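Local structure of beta-porphyranase A (Bacteroides plebeius, 4AW7) at residues Asp252-Ile260 and Lys475-Lys483; Ile288-Asn298 and Leu426-Ile434. The protein hydrolyses porphyran, a sulfated red-seaweed polysaccharide, at the linkages between beta-D-galactose and alpha-L-galactose-6-sulfate, releasing mostly disaccharides. All blocks are in the same frame, centred on the assembly; numbering follows the deposited sequence. Where two conformers were deposited one is given.

How the interactions relate
Both interactions join the (beta/alpha)8 barrel to beta-sheets built mainly from the chain after it, but to different ones: the five-stranded sheet of strand 469-484 in interaction 1, the larger sheet of the hairpin 421-429/433-441 in interaction 2. Helices 245-262 and 293-305, which carry the barrel side, flank strand 268-276 in sequence, the strand bearing the probable nucleophile Glu272. Interaction 2 is nested within the chain loop closed by interaction 1, yet their centres lie 35 Å apart on opposite sides of the chain's centre, with nearest atoms about 15 Å apart. Neither is an annotated site: the Arg292 side chain is about 12 Å from a bound beta-D-galactopyranose, and that of Met253 about 12 Å from the potassium ion.

Interaction 1. Residues Asp252-Ile260 and Lys475-Lys483; sequences DMVEAYSYI and KYYSSEYLK
Tyr477 donates its phenol to Glu255: OH lies 2.7 Å from OE1, approaching from above the carboxylate plane, 49° out of it, while OE1 sits at the edge of the tyrosine ring. A chi1 of -60°, with CG anti to the carbonyl carbon, sends that ring past Ala256 to the glutamate and leaves Tyr477 CB 3.6 Å from the centroid of the Tyr259 ring, over its face, a CH-pi contact. A phenylalanine in place of Tyr477 would probably keep this CH-pi contact but leave Glu255 OE1 without its phenol donor. Further along, Tyr257 and Tyr481 lie nearly parallel, planes 29° apart, but slid so far that they barely overlap, with centroids 5.0 Å apart. Ile260 CD1 packs 3.5 Å from Tyr481 CD1, and Met253 CE touches both Tyr481 CE2 and Leu482 CD1. These side chains dock helix 245-262 of the (beta/alpha)8 barrel against strand 469-484, in a five-stranded mixed sheet beside the barrel. Lys475 NZ stands 4.2 Å from Glu255 OE1, beyond salt-bridge range; one water joins NZ to OE1 and Asp252 OD1, a second joins it to OE2. A third water links the backbone oxygens of Ala256 and Ser478. Arg307 makes salt bridges with both Asp252 and Glu255, and Arg508 with Asp252. The phenols of Tyr257 and Tyr481 are held by Asp217 and Trp208 respectively.

Interaction 2. Residues Ile288-Asn298 and Leu426-Ile434; sequences ISSVRSVSSFN and LYVNYNAGI
The guanidinium of Arg292 meets the carbonyl oxygen of Tyr430 at its edge, in plane, while Ser289 CA lies 3.5 Å above one face. The grip is side-on: NE at 2.8 Å and NH2 at 2.9 Å both donate to Tyr430 O, at bent N-H...O angles of 148° and 138°. In the conformer described, one of two deposited for Tyr430, Arg292 CD lies over a face of the phenol ring and Ser295 OG at its edge. A chi1 of 55° puts Ser295 OG between its backbone N and carbonyl carbon, from where it bonds back to Arg292 O. Next to these polar groups the contact is apolar: Val428 CG2 packs 3.8 Å from Ser295 CB, the serine's methylene carbon, Val294 CG1 meets Leu426 CD2, and Ile434 CD1 reaches Val294 CG2 and, at 3.9 Å, Val291 CB. This sets helix 293-305 of the barrel against the beta-hairpin of strands 421-429 and 433-441, whose turn begins with an Asx motif, Asn429 OD1 accepting from Ala432 N. Asp277 holds Arg292 NH1 in a salt bridge. With its charge countered there, the arginine is likely to act across the interface mainly as a double donor, satisfying a carbonyl in the hairpin turn.

Interaction 1. Residues Asp252-Ile260 and Lys475-Lys483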
ATOM      1  N   ASP A 252       2.903   9.431  -1.371  1.00  7.17           N
ATOM      2  CA  ASP A 252       3.639  10.403  -2.163  1.00  8.10           C
ATOM      3  C   ASP A 252       4.658  11.173  -1.328  1.00  7.34           C
ATOM      4  O   ASP A 252       5.730  11.491  -1.834  1.00  8.12           O
ATOM      5  CB  ASP A 252       2.700  11.409  -2.837  1.00  7.70           C
ATOM      6  CG  ASP A 252       2.068  10.917  -4.118  1.00  7.84           C
ATOM      7  OD1 ASP A 252       2.093   9.696  -4.405  1.00  7.93           O
ATOM      8  OD2 ASP A 252       1.549  11.773  -4.897  1.00  8.68           O
ATOM      9  N   MET A 253       4.355  11.467  -0.063  1.00  7.67           N
ATOM     10  CA  MET A 253       5.322  12.236   0.726  1.00  7.73           C
ATOM     11  C   MET A 253       6.596  11.464   0.990  1.00  7.78           C
ATOM     12  O   MET A 253       7.697  12.008   0.971  1.00  8.62           O
ATOM     13  CB  MET A 253       4.735  12.737   2.020  1.00  7.86           C
ATOM     14  CG  MET A 253       5.520  13.886   2.631  1.00  9.34           C
ATOM     15  SD  MET A 253       4.569  14.711   3.947  1.00  9.12           S
ATOM     16  CE  MET A 253       5.634  16.147   4.226  1.00 10.00           C
ATOM     17  N   VAL A 254       6.419  10.173   1.290  1.00  7.53           N
ATOM     18  CA  VAL A 254       7.586   9.277   1.496  1.00  8.42           C
ATOM     19  C   VAL A 254       8.459   9.262   0.236  1.00  8.21           C
ATOM     20  O   VAL A 254       9.671   9.404   0.313  1.00  9.05           O
ATOM     21  CB  VAL A 254       7.156   7.881   1.952  1.00  7.81           C
ATOM     22  CG1 VAL A 254       8.328   6.925   2.027  1.00  8.41           C
ATOM     23  CG2 VAL A 254       6.407   7.949   3.267  1.00  9.11           C
ATOM     24  N   GLU A 255       7.827   9.068  -0.920  1.00  8.34           N
ATOM     25  CA  GLU A 255       8.577   9.048  -2.183  1.00  8.94           C
ATOM     26  C   GLU A 255       9.271  10.383  -2.440  1.00  9.15           C
ATOM     27  O   GLU A 255      10.442  10.428  -2.846  1.00 10.73           O
ATOM     28  CB  GLU A 255       7.629   8.731  -3.348  1.00  9.41           C
ATOM     29  CG  GLU A 255       7.060   7.337  -3.338  1.00 10.06           C
ATOM     30  CD  GLU A 255       6.092   7.049  -4.498  1.00 11.31           C
ATOM     31  OE1 GLU A 255       5.973   7.893  -5.417  1.00 11.22           O
ATOM     32  OE2 GLU A 255       5.461   5.947  -4.574  1.00 14.59           O
ATOM     33  N   ALA A 256       8.526  11.475  -2.256  1.00  9.65           N
ATOM     34  CA  ALA A 256       9.045  12.805  -2.556  1.00  9.67           C
ATOM     35  C   ALA A 256      10.251  13.133  -1.691  1.00  9.91           C
ATOM     36  O   ALA A 256      11.251  13.671  -2.209  1.00 11.06           O
ATOM     37  CB  ALA A 256       7.932  13.830  -2.360  1.00 10.58           C
ATOM     38  N   TYR A 257      10.216  12.794  -0.399  1.00  9.65           N
ATOM     39  CA  TYR A 257      11.375  13.065   0.448  1.00 10.74           C
ATOM     40  C   TYR A 257      12.522  12.115   0.164  1.00 11.56           C
ATOM     41  O   TYR A 257      13.686  12.533   0.164  1.00 12.42           O
ATOM     42  CB  TYR A 257      10.993  13.083   1.915  1.00 11.10           C
ATOM     43  CG  TYR A 257      12.106  13.577   2.797  1.00  9.98           C
ATOM     44  CD1 TYR A 257      12.603  14.855   2.643  1.00 11.36           C
ATOM     45  CD2 TYR A 257      12.674  12.758   3.759  1.00 10.85           C
ATOM     46  CE1 TYR A 257      13.653  15.309   3.417  1.00 12.31           C
ATOM     47  CE2 TYR A 257      13.717  13.190   4.565  1.00 10.85           C
ATOM     48  CZ  TYR A 257      14.222  14.463   4.372  1.00 12.38           C
ATOM     49  OH  TYR A 257      15.266  14.949   5.171  1.00 15.89           O
ATOM     50  N   SER A 258      12.216  10.856  -0.123  1.00 10.40           N
ATOM     51  CA  SER A 258      13.262   9.929  -0.493  0.50 10.20           C
ATOM     52  C   SER A 258      14.018  10.405  -1.736  1.00 11.44           C
ATOM     53  O   SER A 258      15.228  10.325  -1.772  1.00 11.86           O
ATOM     54  CB  SER A 258      12.705   8.537  -0.729  0.50  9.53           C
ATOM     55  OG  SER A 258      12.125   8.017   0.444  0.50  7.07           O
ATOM     56  N   TYR A 259      13.306  10.928  -2.721  1.00 11.52           N
ATOM     57  CA  TYR A 259      13.964  11.482  -3.890  1.00 11.93           C
ATOM     58  C   TYR A 259      14.936  12.599  -3.513  1.00 12.44           C
ATOM     59  O   TYR A 259      16.068  12.663  -4.017  1.00 12.89           O
ATOM     60  CB  TYR A 259      12.908  12.013  -4.832  1.00 12.40           C
ATOM     61  CG  TYR A 259      13.489  12.651  -6.068  1.00 14.24           C
ATOM     62  CD1 TYR A 259      13.931  11.869  -7.098  1.00 15.47           C
ATOM     63  CD2 TYR A 259      13.592  14.039  -6.197  1.00 14.13           C
ATOM     64  CE1 TYR A 259      14.457  12.437  -8.272  1.00 17.44           C
ATOM     65  CE2 TYR A 259      14.110  14.630  -7.345  1.00 16.60           C
ATOM     66  CZ  TYR A 259      14.546  13.814  -8.382  1.00 16.70           C
ATOM     67  OH  TYR A 259      15.012  14.392  -9.534  1.00 23.46           O
ATOM     68  N   ILE A 260      14.485  13.505  -2.672  1.00 12.98           N
ATOM     69  CA  ILE A 260      15.340  14.602  -2.217  1.00 14.03           C
ATOM     70  C   ILE A 260      16.553  14.106  -1.444  1.00 14.12           C
ATOM     71  O   ILE A 260      17.681  14.576  -1.652  1.00 16.35           O
ATOM     72  CB  ILE A 260      14.495  15.614  -1.393  1.00 13.86           C
ATOM     73  CG1 ILE A 260      13.545  16.348  -2.323  1.00 14.90           C
ATOM     74  CG2 ILE A 260      15.373  16.605  -0.586  1.00 17.11           C
ATOM     75  CD1 ILE A 260      12.496  17.168  -1.556  1.00 16.43           C
ATOM     76  N   LYS A 475       7.046   8.892 -13.258  1.00  9.11           N
ATOM     77  CA  LYS A 475       6.835   9.928 -12.271  1.00  8.98           C
ATOM     78  C   LYS A 475       8.111  10.728 -12.122  1.00 10.06           C
ATOM     79  O   LYS A 475       9.211  10.164 -12.099  1.00 11.38           O
ATOM     80  CB  LYS A 475       6.473   9.304 -10.904  1.00  9.35           C
ATOM     81  CG  LYS A 475       5.112   8.641 -10.917  1.00 10.83           C
ATOM     82  CD  LYS A 475       4.778   8.016  -9.564  1.00 11.02           C
ATOM     83  CE  LYS A 475       3.444   7.376  -9.575  1.00 11.47           C
ATOM     84  NZ  LYS A 475       3.075   6.914  -8.235  1.00 10.88           N
ATOM     85  N   TYR A 476       7.938  12.037 -11.981  1.00  9.52           N
ATOM     86  CA  TYR A 476       9.049  12.970 -11.842  1.00  9.59           C
ATOM     87  C   TYR A 476       8.823  13.775 -10.567  1.00  9.89           C
ATOM     88  O   TYR A 476       7.719  14.234 -10.304  1.00 10.36           O
ATOM     89  CB  TYR A 476       9.160  13.880 -13.049  1.00  9.45           C
ATOM     90  CG  TYR A 476       9.370  13.124 -14.318  1.00  9.44           C
ATOM     91  CD1 TYR A 476      10.634  12.734 -14.701  1.00 10.04           C
ATOM     92  CD2 TYR A 476       8.314  12.793 -15.138  1.00  9.51           C
ATOM     93  CE1 TYR A 476      10.858  12.062 -15.883  1.00 10.50           C
ATOM     94  CE2 TYR A 476       8.527  12.058 -16.316  1.00 10.18           C
ATOM     95  CZ  TYR A 476       9.798  11.724 -16.696  1.00 10.10           C
ATOM     96  OH  TYR A 476      10.058  11.055 -17.875  1.00 11.09           O
ATOM     97  N   TYR A 477       9.886  13.867  -9.779  1.00 11.66           N
ATOM     98  CA  TYR A 477       9.857  14.420  -8.439  1.00 12.22           C
ATOM     99  C   TYR A 477      10.605  15.752  -8.420  1.00 12.87           C
ATOM    100  O   TYR A 477      11.551  15.964  -9.116  1.00 13.86           O
ATOM    101  CB  TYR A 477      10.458  13.425  -7.462  1.00 12.16           C
ATOM    102  CG  TYR A 477       9.722  12.097  -7.430  1.00 11.31           C
ATOM    103  CD1 TYR A 477      10.015  11.087  -8.337  1.00 11.39           C
ATOM    104  CD2 TYR A 477       8.719  11.857  -6.521  1.00 11.64           C
ATOM    105  CE1 TYR A 477       9.342   9.882  -8.328  1.00 11.27           C
ATOM    106  CE2 TYR A 477       8.015  10.651  -6.525  1.00 10.82           C
ATOM    107  CZ  TYR A 477       8.348   9.678  -7.421  1.00 11.01           C
ATOM    108  OH  TYR A 477       7.679   8.479  -7.458  1.00 11.86           O
ATOM    109  N   SER A 478      10.167  16.624  -7.539  1.00 14.67           N
ATOM    110  CA  SER A 478      10.783  17.947  -7.418  1.00 14.33           C
ATOM    111  C   SER A 478      11.838  17.984  -6.338  1.00 15.86           C
ATOM    112  O   SER A 478      11.723  17.285  -5.342  1.00 16.38           O
ATOM    113  CB  SER A 478       9.692  18.951  -7.140  1.00 13.74           C
ATOM    114  OG  SER A 478      10.199  20.304  -7.105  1.00 13.85           O
ATOM    115  N   SER A 479      12.838  18.875  -6.475  1.00 16.00           N
ATOM    116  CA  SER A 479      13.782  19.152  -5.413  1.00 17.52           C
ATOM    117  C   SER A 479      13.115  19.891  -4.275  1.00 15.59           C
ATOM    118  O   SER A 479      13.704  19.981  -3.199  1.00 18.63           O
ATOM    119  CB  SER A 479      14.931  20.022  -5.943  1.00 18.28           C
ATOM    120  OG  SER A 479      14.439  21.271  -6.431  1.00 21.65           O
ATOM    121  N   GLU A 480      11.912  20.434  -4.507  1.00 13.83           N
ATOM    122  CA  GLU A 480      11.158  21.192  -3.503  1.00 13.95           C
ATOM    123  C   GLU A 480      10.011  20.377  -2.961  1.00 12.19           C
ATOM    124  O   GLU A 480       9.250  19.819  -3.734  1.00 12.65           O
ATOM    125  CB  GLU A 480      10.609  22.478  -4.129  1.00 14.46           C
ATOM    126  CG  GLU A 480      11.671  23.448  -4.567  1.00 17.68           C
ATOM    127  CD  GLU A 480      12.331  24.092  -3.388  1.00 21.74           C
ATOM    128  OE1 GLU A 480      11.619  24.669  -2.551  1.00 27.33           O
ATOM    129  OE2 GLU A 480      13.543  23.970  -3.309  1.00 29.67           O
ATOM    130  N   TYR A 481       9.889  20.318  -1.635  1.00 11.48           N
ATOM    131  CA  TYR A 481       8.751  19.683  -0.976  1.00 10.59           C
ATOM    132  C   TYR A 481       8.435  20.447   0.300  1.00 11.03           C
ATOM    133  O   TYR A 481       9.199  21.343   0.708  1.00 12.16           O
ATOM    134  CB  TYR A 481       8.942  18.153  -0.730  1.00 10.21           C
ATOM    135  CG  TYR A 481       9.453  17.805   0.639  1.00  9.76           C
ATOM    136  CD1 TYR A 481      10.589  18.404   1.154  1.00 10.83           C
ATOM    137  CD2 TYR A 481       8.820  16.845   1.410  1.00 10.22           C
ATOM    138  CE1 TYR A 481      11.025  18.122   2.459  1.00 10.64           C
ATOM    139  CE2 TYR A 481       9.242  16.543   2.699  1.00  9.81           C
ATOM    140  CZ  TYR A 481      10.350  17.199   3.235  1.00 10.55           C
ATOM    141  OH  TYR A 481      10.729  16.900   4.529  1.00 11.63           O
ATOM    142  N   LEU A 482       7.323  20.104   0.948  1.00 10.34           N
ATOM    143  CA  LEU A 482       6.956  20.644   2.267  1.00 10.49           C
ATOM    144  C   LEU A 482       7.132  22.152   2.339  1.00 11.78           C
ATOM    145  O   LEU A 482       7.953  22.680   3.100  1.00 12.87           O
ATOM    146  CB  LEU A 482       7.698  19.890   3.381  1.00 11.05           C
ATOM    147  CG  LEU A 482       7.225  20.185   4.810  1.00 12.43           C
ATOM    148  CD1 LEU A 482       5.728  19.955   4.976  1.00 15.25           C
ATOM    149  CD2 LEU A 482       7.991  19.296   5.764  1.00 16.48           C
ATOM    150  N   LYS A 483       6.316  22.858   1.571  1.00 11.35           N
ATOM    151  CA  LYS A 483       6.424  24.316   1.467  1.00 12.15           C
ATOM    152  C   LYS A 483       5.228  24.970   2.146  1.00 13.10           C
ATOM    153  O   LYS A 483       4.097  24.674   1.816  1.00 12.78           O
ATOM    154  CB  LYS A 483       6.474  24.738  -0.005  1.00 13.87           C
ATOM    155  CG  LYS A 483       7.607  24.154  -0.827  1.00 15.34           C
ATOM    156  CD  LYS A 483       8.971  24.392  -0.289  1.00 19.15           C
ATOM    157  CE  LYS A 483       9.349  25.858  -0.372  1.00 22.10           C
ATOM    158  NZ  LYS A 483      10.836  26.074  -0.200  1.00 26.03           N
TER
HETATM  159  O   HOH W   1       3.687   9.006  -6.505  1.00 11.13           O
HETATM  160  O   HOH W   2       4.689   5.024  -7.098  1.00 13.29           O
HETATM  161  O   HOH W   3       9.976  15.792  -3.890  1.00 19.23           O

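Interaction 2. Residues Ile288-Asn298 and Leu426-Ile434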
ATOM      1  N   ILE A 288     -20.487 -10.072  10.588  1.00 23.53           N
ATOM      2  CA  ILE A 288     -20.895  -8.886   9.821  1.00 24.52           C
ATOM      3  C   ILE A 288     -19.895  -7.765   9.967  1.00 22.74           C
ATOM      4  O   ILE A 288     -19.431  -7.189   8.983  1.00 23.13           O
ATOM      5  CB  ILE A 288     -22.265  -8.349  10.253  1.00 25.32           C
ATOM      6  CG1 ILE A 288     -23.361  -9.397   9.982  1.00 29.02           C
ATOM      7  CG2 ILE A 288     -22.533  -7.025   9.519  1.00 26.29           C
ATOM      8  CD1 ILE A 288     -24.681  -9.155  10.748  1.00 33.83           C
ATOM      9  N   SER A 289     -19.491  -7.459  11.183  1.00 22.13           N
ATOM     10  CA  SER A 289     -18.634  -6.324  11.301  1.00 21.74           C
ATOM     11  C   SER A 289     -17.213  -6.590  10.754  1.00 20.14           C
ATOM     12  O   SER A 289     -16.611  -5.730  10.157  1.00 20.69           O
ATOM     13  CB  SER A 289     -18.674  -5.747  12.715  1.00 24.34           C
ATOM     14  OG  SER A 289     -17.677  -6.252  13.517  1.00 27.47           O
ATOM     15  N   SER A 290     -16.704  -7.806  10.926  1.00 17.62           N
ATOM     16  CA  SER A 290     -15.312  -8.073  10.602  1.00 17.33           C
ATOM     17  C   SER A 290     -15.072  -8.232   9.096  1.00 16.56           C
ATOM     18  O   SER A 290     -13.937  -8.066   8.640  1.00 17.80           O
ATOM     19  CB  SER A 290     -14.798  -9.281  11.387  1.00 17.31           C
ATOM     20  OG  SER A 290     -14.994  -9.129  12.800  1.00 19.37           O
ATOM     21  N   VAL A 291     -16.117  -8.443   8.293  1.00 16.59           N
ATOM     22  CA  VAL A 291     -15.986  -8.432   6.821  1.00 17.54           C
ATOM     23  C   VAL A 291     -16.112  -7.042   6.179  1.00 16.45           C
ATOM     24  O   VAL A 291     -15.789  -6.897   4.969  1.00 17.78           O
ATOM     25  CB  VAL A 291     -16.955  -9.407   6.127  1.00 19.02           C
ATOM     26  CG1 VAL A 291     -16.795 -10.778   6.734  1.00 21.25           C
ATOM     27  CG2 VAL A 291     -18.419  -8.920   6.179  1.00 20.20           C
ATOM     28  N   ARG A 292     -16.474  -6.025   6.936  1.00 17.09           N
ATOM     29  CA  ARG A 292     -16.580  -4.666   6.387  1.00 18.32           C
ATOM     30  C   ARG A 292     -15.202  -4.231   5.778  1.00 18.50           C
ATOM     31  O   ARG A 292     -15.144  -3.485   4.783  1.00 20.32           O
ATOM     32  CB  ARG A 292     -17.113  -3.669   7.441  1.00 19.78           C
ATOM     33  CG  ARG A 292     -18.535  -3.950   7.930  1.00 21.04           C
ATOM     34  CD  ARG A 292     -19.051  -3.081   9.134  1.00 24.32           C
ATOM     35  NE  ARG A 292     -20.432  -3.461   9.497  1.00 23.84           N
ATOM     36  CZ  ARG A 292     -20.973  -3.427  10.717  1.00 28.03           C
ATOM     37  NH1 ARG A 292     -20.257  -3.062  11.776  1.00 29.40           N
ATOM     38  NH2 ARG A 292     -22.256  -3.781  10.885  1.00 28.39           N
ATOM     39  N   SER A 293     -14.093  -4.732   6.338  1.00 16.73           N
ATOM     40  CA  SER A 293     -12.721  -4.470   5.825  1.00 15.37           C
ATOM     41  C   SER A 293     -12.485  -4.772   4.369  1.00 13.99           C
ATOM     42  O   SER A 293     -11.579  -4.219   3.745  1.00 13.24           O
ATOM     43  CB  SER A 293     -11.704  -5.300   6.664  1.00 15.44           C
ATOM     44  OG  SER A 293     -11.646  -4.838   7.980  1.00 22.39           O
ATOM     45  N   VAL A 294     -13.249  -5.706   3.814  1.00 13.64           N
ATOM     46  CA  VAL A 294     -13.042  -6.108   2.427  1.00 12.29           C
ATOM     47  C   VAL A 294     -13.195  -4.933   1.466  1.00 10.28           C
ATOM     48  O   VAL A 294     -12.467  -4.838   0.494  1.00 10.53           O
ATOM     49  CB  VAL A 294     -13.963  -7.272   2.032  1.00 12.25           C
ATOM     50  CG1 VAL A 294     -13.992  -7.494   0.526  1.00 14.19           C
ATOM     51  CG2 VAL A 294     -13.499  -8.551   2.777  1.00 15.04           C
ATOM     52  N   SER A 295     -14.125  -4.030   1.730  1.00 11.65           N
ATOM     53  CA  SER A 295     -14.257  -2.887   0.833  1.00 12.61           C
ATOM     54  C   SER A 295     -12.978  -2.051   0.872  1.00 10.72           C
ATOM     55  O   SER A 295     -12.536  -1.557  -0.155  1.00 10.42           O
ATOM     56  CB  SER A 295     -15.518  -2.049   1.075  1.00 15.66           C
ATOM     57  OG  SER A 295     -15.575  -1.655   2.388  1.00 20.17           O
ATOM     58  N   SER A 296     -12.356  -1.917   2.052  1.00 10.13           N
ATOM     59  CA  SER A 296     -11.094  -1.200   2.201  1.00 10.85           C
ATOM     60  C   SER A 296      -9.997  -1.903   1.439  1.00  9.00           C
ATOM     61  O   SER A 296      -9.168  -1.254   0.804  1.00  8.87           O
ATOM     62  CB  SER A 296     -10.674  -1.086   3.672  1.00 11.65           C
ATOM     63  OG  SER A 296     -11.607  -0.321   4.390  1.00 19.32           O
ATOM     64  N   PHE A 297      -9.925  -3.235   1.499  1.00  8.58           N
ATOM     65  CA  PHE A 297      -8.927  -3.945   0.705  1.00  8.46           C
ATOM     66  C   PHE A 297      -9.015  -3.486  -0.747  1.00  7.64           C
ATOM     67  O   PHE A 297      -8.004  -3.155  -1.382  1.00  8.00           O
ATOM     68  CB  PHE A 297      -9.075  -5.456   0.740  1.00  8.46           C
ATOM     69  CG  PHE A 297      -8.971  -6.111   2.103  1.00  8.75           C
ATOM     70  CD1 PHE A 297      -8.274  -5.573   3.167  1.00  9.05           C
ATOM     71  CD2 PHE A 297      -9.560  -7.337   2.279  1.00  9.00           C
ATOM     72  CE1 PHE A 297      -8.240  -6.211   4.408  1.00  8.71           C
ATOM     73  CE2 PHE A 297      -9.498  -7.974   3.486  1.00  9.07           C
ATOM     74  CZ  PHE A 297      -8.870  -7.410   4.562  1.00  8.87           C
ATOM     75  N   ASN A 298     -10.214  -3.510  -1.322  1.00  7.83           N
ATOM     76  CA  ASN A 298     -10.385  -3.074  -2.701  1.00  8.42           C
ATOM     77  C   ASN A 298     -10.022  -1.616  -2.922  1.00  8.10           C
ATOM     78  O   ASN A 298      -9.337  -1.257  -3.887  1.00  9.38           O
ATOM     79  CB  ASN A 298     -11.791  -3.391  -3.178  1.00  8.92           C
ATOM     80  CG  ASN A 298     -11.966  -4.850  -3.588  1.00  8.88           C
ATOM     81  OD1 ASN A 298     -11.064  -5.437  -4.186  1.00 10.34           O
ATOM     82  ND2 ASN A 298     -13.139  -5.431  -3.265  1.00  9.80           N
ATOM     83  N   LEU A 426     -18.384  -7.682  -6.189  1.00 11.12           N
ATOM     84  CA  LEU A 426     -18.267  -7.803  -4.747  1.00 10.92           C
ATOM     85  C   LEU A 426     -18.747  -6.500  -4.126  1.00 10.24           C
ATOM     86  O   LEU A 426     -18.104  -5.443  -4.245  1.00 10.97           O
ATOM     87  CB  LEU A 426     -16.837  -8.122  -4.328  1.00 10.32           C
ATOM     88  CG  LEU A 426     -16.646  -8.579  -2.875  1.00 11.13           C
ATOM     89  CD1 LEU A 426     -15.228  -9.104  -2.715  1.00 12.46           C
ATOM     90  CD2 LEU A 426     -16.982  -7.498  -1.843  1.00 12.49           C
ATOM     91  N   TYR A 427     -19.912  -6.561  -3.483  1.00 12.01           N
ATOM     92  CA  TYR A 427     -20.523  -5.407  -2.846  1.00 11.27           C
ATOM     93  C   TYR A 427     -20.515  -5.635  -1.342  1.00 11.30           C
ATOM     94  O   TYR A 427     -20.994  -6.644  -0.876  1.00 12.07           O
ATOM     95  CB  TYR A 427     -21.962  -5.197  -3.352  1.00 12.26           C
ATOM     96  CG  TYR A 427     -22.725  -4.145  -2.566  1.00 12.22           C
ATOM     97  CD1 TYR A 427     -22.159  -2.926  -2.281  1.00 13.28           C
ATOM     98  CD2 TYR A 427     -24.029  -4.360  -2.110  1.00 15.17           C
ATOM     99  CE1 TYR A 427     -22.823  -1.936  -1.569  1.00 14.07           C
ATOM    100  CE2 TYR A 427     -24.703  -3.346  -1.392  1.00 12.52           C
ATOM    101  CZ  TYR A 427     -24.079  -2.165  -1.108  1.00 14.18           C
ATOM    102  OH  TYR A 427     -24.777  -1.182  -0.405  1.00 17.44           O
ATOM    103  N   VAL A 428     -19.932  -4.701  -0.609  1.00 10.83           N
ATOM    104  CA  VAL A 428     -19.892  -4.749   0.848  1.00 11.90           C
ATOM    105  C   VAL A 428     -20.910  -3.751   1.375  1.00 12.57           C
ATOM    106  O   VAL A 428     -20.767  -2.555   1.226  1.00 13.68           O
ATOM    107  CB  VAL A 428     -18.495  -4.435   1.415  1.00 11.81           C
ATOM    108  CG1 VAL A 428     -18.485  -4.590   2.931  1.00 13.55           C
ATOM    109  CG2 VAL A 428     -17.427  -5.332   0.792  1.00 12.92           C
ATOM    110  N   ASN A 429     -21.956  -4.270   1.994  1.00 14.55           N
ATOM    111  CA  ASN A 429     -22.955  -3.417   2.657  1.00 15.45           C
ATOM    112  C   ASN A 429     -22.722  -3.479   4.162  1.00 16.01           C
ATOM    113  O   ASN A 429     -22.537  -4.571   4.712  1.00 16.03           O
ATOM    114  CB  ASN A 429     -24.339  -3.911   2.281  1.00 16.15           C
ATOM    115  CG  ASN A 429     -25.428  -3.097   2.935  1.00 16.52           C
ATOM    116  OD1 ASN A 429     -25.841  -3.421   4.044  1.00 18.90           O
ATOM    117  ND2 ASN A 429     -25.808  -1.983   2.317  1.00 17.35           N
ATOM    118  N   TYR A 430     -22.686  -2.335   4.834  1.00 16.96           N
ATOM    119  CA  TYR A 430     -22.279  -2.416   6.216  0.50 18.58           C
ATOM    120  C   TYR A 430     -23.258  -3.237   7.096  1.00 19.30           C
ATOM    121  O   TYR A 430     -22.762  -3.880   8.028  1.00 19.70           O
ATOM    122  CB  TYR A 430     -21.901  -1.040   6.789  0.50 18.97           C
ATOM    123  CG  TYR A 430     -20.540  -0.506   6.316  0.50 20.25           C
ATOM    124  CD1 TYR A 430     -19.799  -1.144   5.308  0.50 21.10           C
ATOM    125  CD2 TYR A 430     -19.999   0.622   6.898  0.50 22.44           C
ATOM    126  CE1 TYR A 430     -18.589  -0.668   4.904  0.50 19.83           C
ATOM    127  CE2 TYR A 430     -18.787   1.118   6.504  0.50 23.18           C
ATOM    128  CZ  TYR A 430     -18.081   0.486   5.508  0.50 22.20           C
ATOM    129  OH  TYR A 430     -16.869   1.041   5.160  0.50 25.03           O
ATOM    130  N   ASN A 431     -24.561  -3.276   6.813  1.00 19.93           N
ATOM    131  CA  ASN A 431     -25.450  -4.107   7.631  0.50 21.33           C
ATOM    132  C   ASN A 431     -25.621  -5.533   7.103  1.00 21.90           C
ATOM    133  O   ASN A 431     -25.753  -6.467   7.913  1.00 23.02           O
ATOM    134  CB  ASN A 431     -26.822  -3.436   7.852  0.50 22.13           C
ATOM    135  CG  ASN A 431     -26.759  -2.269   8.841  0.50 24.92           C
ATOM    136  OD1 ASN A 431     -25.822  -2.151   9.632  0.50 28.05           O
ATOM    137  ND2 ASN A 431     -27.761  -1.403   8.787  0.50 29.23           N
ATOM    138  N   ALA A 432     -25.607  -5.711   5.789  1.00 21.01           N
ATOM    139  CA  ALA A 432     -25.907  -6.993   5.168  1.00 21.18           C
ATOM    140  C   ALA A 432     -24.675  -7.867   4.903  1.00 20.36           C
ATOM    141  O   ALA A 432     -24.805  -9.072   4.679  1.00 22.61           O
ATOM    142  CB  ALA A 432     -26.689  -6.760   3.843  1.00 21.96           C
ATOM    143  N   GLY A 433     -23.490  -7.294   4.951  1.00 17.81           N
ATOM    144  CA  GLY A 433     -22.292  -8.067   4.641  1.00 17.24           C
ATOM    145  C   GLY A 433     -21.985  -8.068   3.171  1.00 15.82           C
ATOM    146  O   GLY A 433     -22.298  -7.131   2.432  1.00 16.49           O
ATOM    147  N   ILE A 434     -21.291  -9.106   2.748  1.00 14.76           N
ATOM    148  CA  ILE A 434     -20.812  -9.210   1.375  1.00 15.00           C
ATOM    149  C   ILE A 434     -21.829  -9.879   0.478  1.00 15.04           C
ATOM    150  O   ILE A 434     -22.330 -10.953   0.796  1.00 16.29           O
ATOM    151  CB  ILE A 434     -19.463  -9.980   1.321  1.00 14.93           C
ATOM    152  CG1 ILE A 434     -18.390  -9.104   1.994  1.00 16.44           C
ATOM    153  CG2 ILE A 434     -19.089 -10.319  -0.130  1.00 15.74           C
ATOM    154  CD1 ILE A 434     -17.060  -9.840   2.230  1.00 20.17           C
TER
HETATM  155  O   HOH W   4     -15.563  -3.881  -2.454  1.00 13.64           O